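PDB 4IC4: oxysterol-binding protein homolog 3 from Saccharomyces cerevisiae, which carries lipids in a hydrophobic pocket between membranes through the cytosol, in phosphoinositide-coupled transport that helps maintain intracellular sterol distribution. Local coordinates for residues A[102-116]-A[212-224]. Numbering follows the deposited sequence.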
ATOM      1  N   ALA A 102       7.052  -3.872  -9.206  1.00  9.90           N
ATOM      2  CA  ALA A 102       5.981  -4.740  -8.727  1.00  9.17           C
ATOM      3  C   ALA A 102       6.344  -5.541  -7.481  1.00  9.47           C
ATOM      4  O   ALA A 102       5.494  -5.793  -6.627  1.00  9.88           O
ATOM      5  CB  ALA A 102       5.548  -5.687  -9.841  1.00 10.45           C
ATOM      6  N   ILE A 103       7.606  -5.941  -7.383  1.00  9.97           N
ATOM      7  CA  ILE A 103       8.083  -6.721  -6.249  1.00 11.03           C
ATOM      8  C   ILE A 103       8.534  -5.853  -5.072  1.00  9.85           C
ATOM      9  O   ILE A 103       8.430  -6.262  -3.913  1.00 11.25           O
ATOM     10  CB  ILE A 103       9.279  -7.607  -6.675  1.00 14.92           C
ATOM     11  CG1 ILE A 103       8.827  -8.620  -7.729  1.00 15.40           C
ATOM     12  CG2 ILE A 103       9.874  -8.314  -5.464  1.00 17.62           C
ATOM     13  CD1 ILE A 103       9.972  -9.376  -8.384  1.00 21.38           C
ATOM     14  N   SER A 104       9.013  -4.649  -5.373  1.00 10.80           N
ATOM     15  CA  SER A 104       9.555  -3.762  -4.348  1.00 10.50           C
ATOM     16  C   SER A 104       8.723  -3.495  -3.106  1.00  9.62           C
ATOM     17  O   SER A 104       9.282  -3.363  -2.016  1.00 10.55           O
ATOM     18  CB  SER A 104       9.964  -2.421  -4.969  1.00  9.67           C
ATOM     19  OG  SER A 104       8.843  -1.688  -5.424  1.00 10.30           O
ATOM     20  N   PHE A 105       7.406  -3.421  -3.246  1.00 10.51           N
ATOM     21  CA  PHE A 105       6.569  -3.127  -2.090  1.00 10.33           C
ATOM     22  C   PHE A 105       6.726  -4.145  -0.960  1.00 10.25           C
ATOM     23  O   PHE A 105       6.508  -3.815   0.207  1.00 10.08           O
ATOM     24  CB  PHE A 105       5.094  -3.033  -2.494  1.00 11.78           C
ATOM     25  CG  PHE A 105       4.405  -4.357  -2.564  1.00 11.33           C
ATOM     26  CD1 PHE A 105       4.620  -5.213  -3.635  1.00 11.25           C
ATOM     27  CD2 PHE A 105       3.567  -4.770  -1.530  1.00 10.53           C
ATOM     28  CE1 PHE A 105       4.011  -6.465  -3.678  1.00 12.94           C
ATOM     29  CE2 PHE A 105       2.952  -6.022  -1.562  1.00 13.33           C
ATOM     30  CZ  PHE A 105       3.176  -6.872  -2.641  1.00 12.42           C
ATOM     31  N   LEU A 106       7.099  -5.376  -1.298  1.00  9.59           N
ATOM     32  CA  LEU A 106       7.266  -6.415  -0.283  1.00  9.75           C
ATOM     33  C   LEU A 106       8.327  -6.055   0.749  1.00 10.28           C
ATOM     34  O   LEU A 106       8.257  -6.490   1.898  1.00  9.63           O
ATOM     35  CB  LEU A 106       7.651  -7.744  -0.937  1.00 10.64           C
ATOM     36  CG  LEU A 106       6.585  -8.428  -1.784  1.00  9.89           C
ATOM     37  CD1 LEU A 106       7.228  -9.565  -2.570  1.00 12.21           C
ATOM     38  CD2 LEU A 106       5.471  -8.950  -0.888  1.00 12.58           C
ATOM     39  N   SER A 107       9.298  -5.248   0.334  1.00  8.24           N
ATOM     40  CA  SER A 107      10.403  -4.855   1.200  1.00  8.29           C
ATOM     41  C   SER A 107      10.028  -4.151   2.500  1.00  8.13           C
ATOM     42  O   SER A 107      10.846  -4.084   3.418  1.00  9.63           O
ATOM     43  CB  SER A 107      11.396  -3.977   0.423  1.00  8.46           C
ATOM     44  OG  SER A 107      10.808  -2.743   0.038  1.00 10.07           O
ATOM     45  N   ILE A 108       8.814  -3.616   2.593  1.00  8.52           N
ATOM     46  CA  ILE A 108       8.437  -2.932   3.829  1.00  8.60           C
ATOM     47  C   ILE A 108       8.306  -3.913   4.990  1.00  9.83           C
ATOM     48  O   ILE A 108       8.238  -3.507   6.147  1.00 11.14           O
ATOM     49  CB  ILE A 108       7.107  -2.132   3.695  1.00  9.34           C
ATOM     50  CG1 ILE A 108       5.933  -3.069   3.406  1.00  9.36           C
ATOM     51  CG2 ILE A 108       7.255  -1.068   2.612  1.00 10.11           C
ATOM     52  CD1 ILE A 108       4.578  -2.372   3.451  1.00 11.49           C
ATOM     53  N   TYR A 109       8.290  -5.205   4.676  1.00  9.02           N
ATOM     54  CA  TYR A 109       8.165  -6.229   5.704  1.00 10.53           C
ATOM     55  C   TYR A 109       9.501  -6.888   6.028  1.00 10.63           C
ATOM     56  O   TYR A 109       9.534  -7.917   6.702  1.00 11.98           O
ATOM     57  CB  TYR A 109       7.161  -7.292   5.257  1.00 11.01           C
ATOM     58  CG  TYR A 109       5.781  -6.734   5.015  1.00 12.08           C
ATOM     59  CD1 TYR A 109       5.047  -6.182   6.061  1.00 11.72           C
ATOM     60  CD2 TYR A 109       5.222  -6.722   3.735  1.00 13.62           C
ATOM     61  CE1 TYR A 109       3.790  -5.626   5.848  1.00 12.34           C
ATOM     62  CE2 TYR A 109       3.960  -6.164   3.507  1.00 12.78           C
ATOM     63  CZ  TYR A 109       3.254  -5.616   4.573  1.00 12.57           C
ATOM     64  OH  TYR A 109       2.020  -5.041   4.380  1.00 14.00           O
ATOM     65  N   ARG A 110      10.600  -6.297   5.567  1.00 10.54           N
ATOM     66  CA  ARG A 110      11.906  -6.888   5.838  1.00 10.84           C
ATOM     67  C   ARG A 110      12.200  -6.936   7.330  1.00 11.77           C
ATOM     68  O   ARG A 110      12.786  -7.907   7.816  1.00 12.44           O
ATOM     69  CB  ARG A 110      13.020  -6.167   5.063  1.00 11.30           C
ATOM     70  CG  ARG A 110      13.216  -4.678   5.310  1.00 11.01           C
ATOM     71  CD  ARG A 110      14.231  -4.198   4.274  1.00 10.34           C
ATOM     72  NE  ARG A 110      14.662  -2.804   4.351  1.00 10.63           N
ATOM     73  CZ  ARG A 110      13.947  -1.760   3.939  1.00  9.88           C
ATOM     74  NH1 ARG A 110      12.734  -1.931   3.432  1.00  9.13           N
ATOM     75  NH2 ARG A 110      14.478  -0.544   3.972  1.00 10.85           N
ATOM     76  N   ASP A 111      11.809  -5.895   8.060  1.00 11.84           N
ATOM     77  CA  ASP A 111      11.990  -5.906   9.506  1.00 12.31           C
ATOM     78  C   ASP A 111      10.701  -6.544  10.011  1.00 13.27           C
ATOM     79  O   ASP A 111       9.618  -5.960   9.896  1.00 12.37           O
ATOM     80  CB  ASP A 111      12.117  -4.493  10.076  1.00 12.91           C
ATOM     81  CG  ASP A 111      12.395  -4.495  11.570  1.00 15.59           C
ATOM     82  OD1 ASP A 111      11.768  -5.304  12.283  1.00 14.70           O
ATOM     83  OD2 ASP A 111      13.233  -3.688  12.031  1.00 18.68           O
ATOM     84  N   LYS A 112      10.821  -7.750  10.553  1.00 15.00           N
ATOM     85  CA  LYS A 112       9.673  -8.495  11.053  1.00 15.06           C
ATOM     86  C   LYS A 112       8.766  -7.715  11.996  1.00 14.12           C
ATOM     87  O   LYS A 112       7.597  -8.064  12.165  1.00 15.34           O
ATOM     88  CB  LYS A 112      10.150  -9.779  11.740  1.00 18.27           C
ATOM     89  CG  LYS A 112      10.795 -10.768  10.783  1.00 21.89           C
ATOM     90  CD  LYS A 112      11.305 -12.006  11.506  1.00 23.79           C
ATOM     91  CE  LYS A 112      11.924 -12.992  10.527  1.00 25.73           C
ATOM     92  NZ  LYS A 112      12.491 -14.187  11.212  1.00 27.09           N
ATOM     93  N   THR A 113       9.294  -6.662  12.607  1.00 13.20           N
ATOM     94  CA  THR A 113       8.496  -5.858  13.525  1.00 12.72           C
ATOM     95  C   THR A 113       7.244  -5.322  12.823  1.00 12.72           C
ATOM     96  O   THR A 113       6.177  -5.219  13.429  1.00 12.35           O
ATOM     97  CB  THR A 113       9.315  -4.670  14.078  1.00 13.93           C
ATOM     98  OG1 THR A 113      10.529  -5.158  14.665  1.00 14.88           O
ATOM     99  CG2 THR A 113       8.520  -3.911  15.135  1.00 15.15           C
ATOM    100  N   ARG A 114       7.375  -5.002  11.538  1.00 13.10           N
ATOM    101  CA  ARG A 114       6.260  -4.459  10.763  1.00 11.61           C
ATOM    102  C   ARG A 114       5.064  -5.408  10.677  1.00 12.71           C
ATOM    103  O   ARG A 114       3.927  -4.969  10.493  1.00 13.46           O
ATOM    104  CB  ARG A 114       6.734  -4.101   9.342  1.00 10.13           C
ATOM    105  CG  ARG A 114       5.730  -3.292   8.509  1.00 10.78           C
ATOM    106  CD  ARG A 114       5.599  -1.865   9.034  1.00  9.51           C
ATOM    107  NE  ARG A 114       4.428  -1.179   8.485  1.00  9.78           N
ATOM    108  CZ  ARG A 114       4.404  -0.488   7.346  1.00  8.41           C
ATOM    109  NH1 ARG A 114       5.492  -0.362   6.599  1.00  8.86           N
ATOM    110  NH2 ARG A 114       3.273   0.084   6.955  1.00 10.15           N
ATOM    111  N   THR A 115       5.306  -6.708  10.823  1.00 13.16           N
ATOM    112  CA  THR A 115       4.220  -7.680  10.734  1.00 14.18           C
ATOM    113  C   THR A 115       3.417  -7.863  12.027  1.00 14.69           C
ATOM    114  O   THR A 115       2.436  -8.604  12.043  1.00 18.23           O
ATOM    115  CB  THR A 115       4.746  -9.067  10.293  1.00 14.94           C
ATOM    116  OG1 THR A 115       5.542  -9.631  11.341  1.00 16.41           O
ATOM    117  CG2 THR A 115       5.593  -8.944   9.027  1.00 15.99           C
ATOM    118  N   LEU A 116       3.821  -7.176  13.093  1.00 14.26           N
ATOM    119  CA  LEU A 116       3.151  -7.290  14.392  1.00 14.95           C
ATOM    120  C   LEU A 116       1.816  -6.551  14.495  1.00 15.81           C
ATOM    121  O   LEU A 116       0.918  -6.993  15.216  1.00 18.65           O
ATOM    122  CB  LEU A 116       4.083  -6.803  15.503  1.00 15.92           C
ATOM    123  CG  LEU A 116       5.360  -7.617  15.724  1.00 16.01           C
ATOM    124  CD1 LEU A 116       6.299  -6.853  16.633  1.00 15.10           C
ATOM    125  CD2 LEU A 116       5.007  -8.966  16.328  1.00 18.71           C
ATOM    126  N   GLU A 212       8.536 -15.323  16.855  1.00 31.16           N
ATOM    127  CA  GLU A 212       8.459 -14.013  16.227  1.00 30.34           C
ATOM    128  C   GLU A 212       7.695 -14.092  14.909  1.00 27.83           C
ATOM    129  O   GLU A 212       8.123 -14.757  13.965  1.00 26.79           O
ATOM    130  CB  GLU A 212       9.868 -13.463  15.988  1.00 33.13           C
ATOM    131  CG  GLU A 212       9.902 -12.050  15.431  1.00 36.98           C
ATOM    132  CD  GLU A 212      11.301 -11.464  15.411  1.00 39.06           C
ATOM    133  OE1 GLU A 212      11.916 -11.350  16.494  1.00 41.16           O
ATOM    134  OE2 GLU A 212      11.786 -11.115  14.315  1.00 40.28           O
ATOM    135  N   ARG A 213       6.552 -13.417  14.863  1.00 26.19           N
ATOM    136  CA  ARG A 213       5.716 -13.395  13.670  1.00 24.09           C
ATOM    137  C   ARG A 213       6.473 -12.760  12.512  1.00 20.32           C
ATOM    138  O   ARG A 213       7.335 -11.910  12.721  1.00 19.38           O
ATOM    139  CB  ARG A 213       4.442 -12.590  13.945  1.00 26.80           C
ATOM    140  CG  ARG A 213       3.528 -13.206  14.991  1.00 30.61           C
ATOM    141  CD  ARG A 213       2.501 -12.203  15.497  1.00 33.58           C
ATOM    142  NE  ARG A 213       1.786 -11.545  14.408  1.00 34.32           N
ATOM    143  CZ  ARG A 213       0.848 -10.619  14.583  1.00 36.19           C
ATOM    144  NH1 ARG A 213       0.505 -10.242  15.809  1.00 36.05           N
ATOM    145  NH2 ARG A 213       0.258 -10.063  13.532  1.00 36.00           N
ATOM    146  N   TYR A 214       6.152 -13.182  11.295  1.00 18.73           N
ATOM    147  CA  TYR A 214       6.789 -12.629  10.104  1.00 17.55           C
ATOM    148  C   TYR A 214       5.963 -12.930   8.861  1.00 16.33           C
ATOM    149  O   TYR A 214       5.062 -13.767   8.883  1.00 15.68           O
ATOM    150  CB  TYR A 214       8.214 -13.180   9.943  1.00 19.59           C
ATOM    151  CG  TYR A 214       8.307 -14.647   9.585  1.00 19.33           C
ATOM    152  CD1 TYR A 214       8.197 -15.073   8.262  1.00 20.50           C
ATOM    153  CD2 TYR A 214       8.512 -15.610  10.572  1.00 21.07           C
ATOM    154  CE1 TYR A 214       8.291 -16.425   7.931  1.00 22.28           C
ATOM    155  CE2 TYR A 214       8.605 -16.960  10.253  1.00 21.54           C
ATOM    156  CZ  TYR A 214       8.495 -17.361   8.934  1.00 22.11           C
ATOM    157  OH  TYR A 214       8.584 -18.699   8.622  1.00 25.67           O
ATOM    158  N   MET A 215       6.272 -12.230   7.777  1.00 15.09           N
ATOM    159  CA  MET A 215       5.565 -12.418   6.519  1.00 15.13           C
ATOM    160  C   MET A 215       6.525 -12.764   5.397  1.00 15.31           C
ATOM    161  O   MET A 215       7.691 -12.373   5.418  1.00 14.80           O
ATOM    162  CB  MET A 215       4.801 -11.150   6.144  1.00 17.75           C
ATOM    163  CG  MET A 215       3.557 -10.916   6.963  1.00 19.36           C
ATOM    164  SD  MET A 215       2.806  -9.317   6.606  1.00 22.64           S
ATOM    165  CE  MET A 215       2.364  -9.520   4.880  1.00 22.09           C
ATOM    166  N   GLU A 216       6.023 -13.499   4.415  1.00 14.88           N
ATOM    167  CA  GLU A 216       6.831 -13.875   3.266  1.00 15.47           C
ATOM    168  C   GLU A 216       5.920 -14.112   2.067  1.00 15.23           C
ATOM    169  O   GLU A 216       4.785 -14.575   2.212  1.00 15.70           O
ATOM    170  CB  GLU A 216       7.642 -15.144   3.569  1.00 16.78           C
ATOM    171  CG  GLU A 216       6.824 -16.425   3.622  1.00 19.76           C
ATOM    172  CD  GLU A 216       7.657 -17.645   3.982  1.00 20.34           C
ATOM    173  OE1 GLU A 216       7.180 -18.776   3.752  1.00 22.58           O
ATOM    174  OE2 GLU A 216       8.780 -17.477   4.505  1.00 21.25           O
ATOM    175  N   PRO A 217       6.393 -13.766   0.861  1.00 14.93           N
ATOM    176  CA  PRO A 217       5.587 -13.969  -0.341  1.00 14.04           C
ATOM    177  C   PRO A 217       5.616 -15.449  -0.697  1.00 16.14           C
ATOM    178  O   PRO A 217       6.551 -16.163  -0.329  1.00 17.22           O
ATOM    179  CB  PRO A 217       6.298 -13.107  -1.380  1.00 14.17           C
ATOM    180  CG  PRO A 217       7.727 -13.222  -0.967  1.00 13.87           C
ATOM    181  CD  PRO A 217       7.657 -13.081   0.539  1.00 13.52           C
ATOM    182  N   VAL A 218       4.594 -15.911  -1.406  1.00 16.95           N
ATOM    183  CA  VAL A 218       4.524 -17.312  -1.804  1.00 18.60           C
ATOM    184  C   VAL A 218       4.062 -17.458  -3.244  1.00 18.47           C
ATOM    185  O   VAL A 218       3.574 -16.506  -3.856  1.00 18.39           O
ATOM    186  CB  VAL A 218       3.557 -18.116  -0.899  1.00 19.21           C
ATOM    187  CG1 VAL A 218       4.080 -18.144   0.527  1.00 21.24           C
ATOM    188  CG2 VAL A 218       2.163 -17.502  -0.946  1.00 20.06           C
ATOM    189  N   ASN A 219       4.228 -18.661  -3.782  1.00 19.74           N
ATOM    190  CA  ASN A 219       3.819 -18.961  -5.144  1.00 19.85           C
ATOM    191  C   ASN A 219       4.510 -18.076  -6.174  1.00 19.52           C
ATOM    192  O   ASN A 219       5.715 -17.846  -6.095  1.00 19.63           O
ATOM    193  CB  ASN A 219       2.296 -18.837  -5.263  1.00 22.00           C
ATOM    194  CG  ASN A 219       1.560 -19.888  -4.448  1.00 24.96           C
ATOM    195  OD1 ASN A 219       0.354 -19.785  -4.223  1.00 25.22           O
ATOM    196  ND2 ASN A 219       2.285 -20.910  -4.009  1.00 25.23           N
ATOM    197  N   GLU A 220       3.742 -17.572  -7.132  1.00 18.89           N
ATOM    198  CA  GLU A 220       4.292 -16.741  -8.194  1.00 19.37           C
ATOM    199  C   GLU A 220       3.247 -15.765  -8.719  1.00 18.13           C
ATOM    200  O   GLU A 220       2.085 -15.806  -8.313  1.00 17.90           O
ATOM    201  CB  GLU A 220       4.745 -17.640  -9.345  1.00 23.33           C
ATOM    202  CG  GLU A 220       3.583 -18.346 -10.036  1.00 27.41           C
ATOM    203  CD  GLU A 220       3.887 -19.789 -10.392  1.00 30.74           C
ATOM    204  OE1 GLU A 220       4.838 -20.032 -11.163  1.00 32.84           O
ATOM    205  OE2 GLU A 220       3.171 -20.685  -9.895  1.00 34.67           O
ATOM    206  N   PHE A 221       3.670 -14.886  -9.621  1.00 17.33           N
ATOM    207  CA  PHE A 221       2.768 -13.928 -10.249  1.00 15.05           C
ATOM    208  C   PHE A 221       3.445 -13.384 -11.500  1.00 15.60           C
ATOM    209  O   PHE A 221       4.668 -13.474 -11.639  1.00 15.22           O
ATOM    210  CB  PHE A 221       2.375 -12.802  -9.273  1.00 14.18           C
ATOM    211  CG  PHE A 221       3.372 -11.682  -9.170  1.00 12.56           C
ATOM    212  CD1 PHE A 221       3.168 -10.491  -9.862  1.00 13.36           C
ATOM    213  CD2 PHE A 221       4.482 -11.796  -8.343  1.00 13.41           C
ATOM    214  CE1 PHE A 221       4.055  -9.424  -9.726  1.00 12.64           C
ATOM    215  CE2 PHE A 221       5.378 -10.736  -8.199  1.00 12.86           C
ATOM    216  CZ  PHE A 221       5.165  -9.548  -8.890  1.00 13.91           C
ATOM    217  N   GLU A 222       2.653 -12.847 -12.419  1.00 15.39           N
ATOM    218  CA  GLU A 222       3.207 -12.332 -13.659  1.00 15.43           C
ATOM    219  C   GLU A 222       2.823 -10.892 -13.960  1.00 13.90           C
ATOM    220  O   GLU A 222       1.773 -10.405 -13.540  1.00 14.28           O
ATOM    221  CB  GLU A 222       2.779 -13.216 -14.838  1.00 19.56           C
ATOM    222  CG  GLU A 222       3.058 -14.701 -14.648  1.00 24.19           C
ATOM    223  CD  GLU A 222       2.882 -15.497 -15.931  1.00 27.08           C
ATOM    224  OE1 GLU A 222       1.830 -15.351 -16.586  1.00 29.24           O
ATOM    225  OE2 GLU A 222       3.798 -16.274 -16.281  1.00 30.93           O
ATOM    226  N   VAL A 223       3.701 -10.216 -14.688  1.00 13.80           N
ATOM    227  CA  VAL A 223       3.469  -8.850 -15.114  1.00 13.31           C
ATOM    228  C   VAL A 223       3.322  -8.962 -16.623  1.00 14.96           C
ATOM    229  O   VAL A 223       4.145  -9.600 -17.280  1.00 15.01           O
ATOM    230  CB  VAL A 223       4.665  -7.939 -14.791  1.00 13.18           C
ATOM    231  CG1 VAL A 223       4.440  -6.555 -15.387  1.00 13.52           C
ATOM    232  CG2 VAL A 223       4.851  -7.851 -13.286  1.00 13.40           C
ATOM    233  N   HIS A 224       2.276  -8.358 -17.170  1.00 16.01           N
ATOM    234  CA  HIS A 224       2.033  -8.427 -18.605  1.00 17.53           C
ATOM    235  C   HIS A 224       2.017  -7.064 -19.273  1.00 18.30           C
ATOM    236  O   HIS A 224       1.448  -6.107 -18.751  1.00 17.42           O
ATOM    237  CB  HIS A 224       0.707  -9.145 -18.868  1.00 21.68           C
ATOM    238  CG  HIS A 224       0.715 -10.587 -18.469  1.00 25.07           C
ATOM    239  ND1 HIS A 224       1.404 -11.551 -19.176  1.00 29.63           N
ATOM    240  CD2 HIS A 224       0.141 -11.227 -17.423  1.00 28.07           C
ATOM    241  CE1 HIS A 224       1.253 -12.721 -18.582  1.00 28.40           C
ATOM    242  NE2 HIS A 224       0.492 -12.552 -17.516  1.00 28.54           N
TER
HETATM  243  O   HOH W   1       8.583 -10.499   7.192  1.00 15.29           O
HETATM  244  O   HOH W   2       7.676  -9.675  14.574  1.00 20.26           O
HETATM  245  O   HOH W   3      10.693 -15.268  13.202  1.00 32.47           O
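Met-215 reaches past Thr-115 to the ring of Tyr-109, a Met-aromatic contact in the OSBP-related domain, a beta-barrel lipid carrier. Here the end of helix 94-104 and the 3-10 turns after it pack on strand 214-225.

Met-215 carries the middle of the contact. Its CB lies beside Thr-115 CG2. CG comes closer, 3.5 Å from that same methyl. SD touches Thr-115 CG2 too and then passes over the Tyr-109 ring, 3.9 Å from Tyr-109 CD1. The chain bends about the CG-SD bond (chi3 63°), and this brings the methyl CE over the middle of the ring, 4.0 Å from its centroid. Ile-108 CG1 sits on the opposite face, so the ring lies between Ile-108 and Met-215.

Further along, Leu-106 CD1 rests on Pro-217 CB and CG. Ala-102 CB and Ile-103 CG1 both meet the edge of the Phe-221 ring around CZ. Ile-233 of the adjacent strand 230-235 also touches Ile-103 and Phe-221.

At the other end, Lys-112 runs extended alongside Tyr-214, its CG 3.6 Å from Tyr-214 CB. The guanidinium of Arg-213 lies with one face against the backbone of Leu-116. The Arg-213 side chain is about 7 Å from that of Lys-118, which binds phosphatidylinositol 4-phosphate.

Three waters join the segments. One donates to Tyr-109 O and accepts from Met-215 N at 2.9 Å. A second donates to Arg-213 O and, weakly, to Lys-112 O. The third accepts from Lys-112 NZ and donates to Glu-212 O at 2.7 Å.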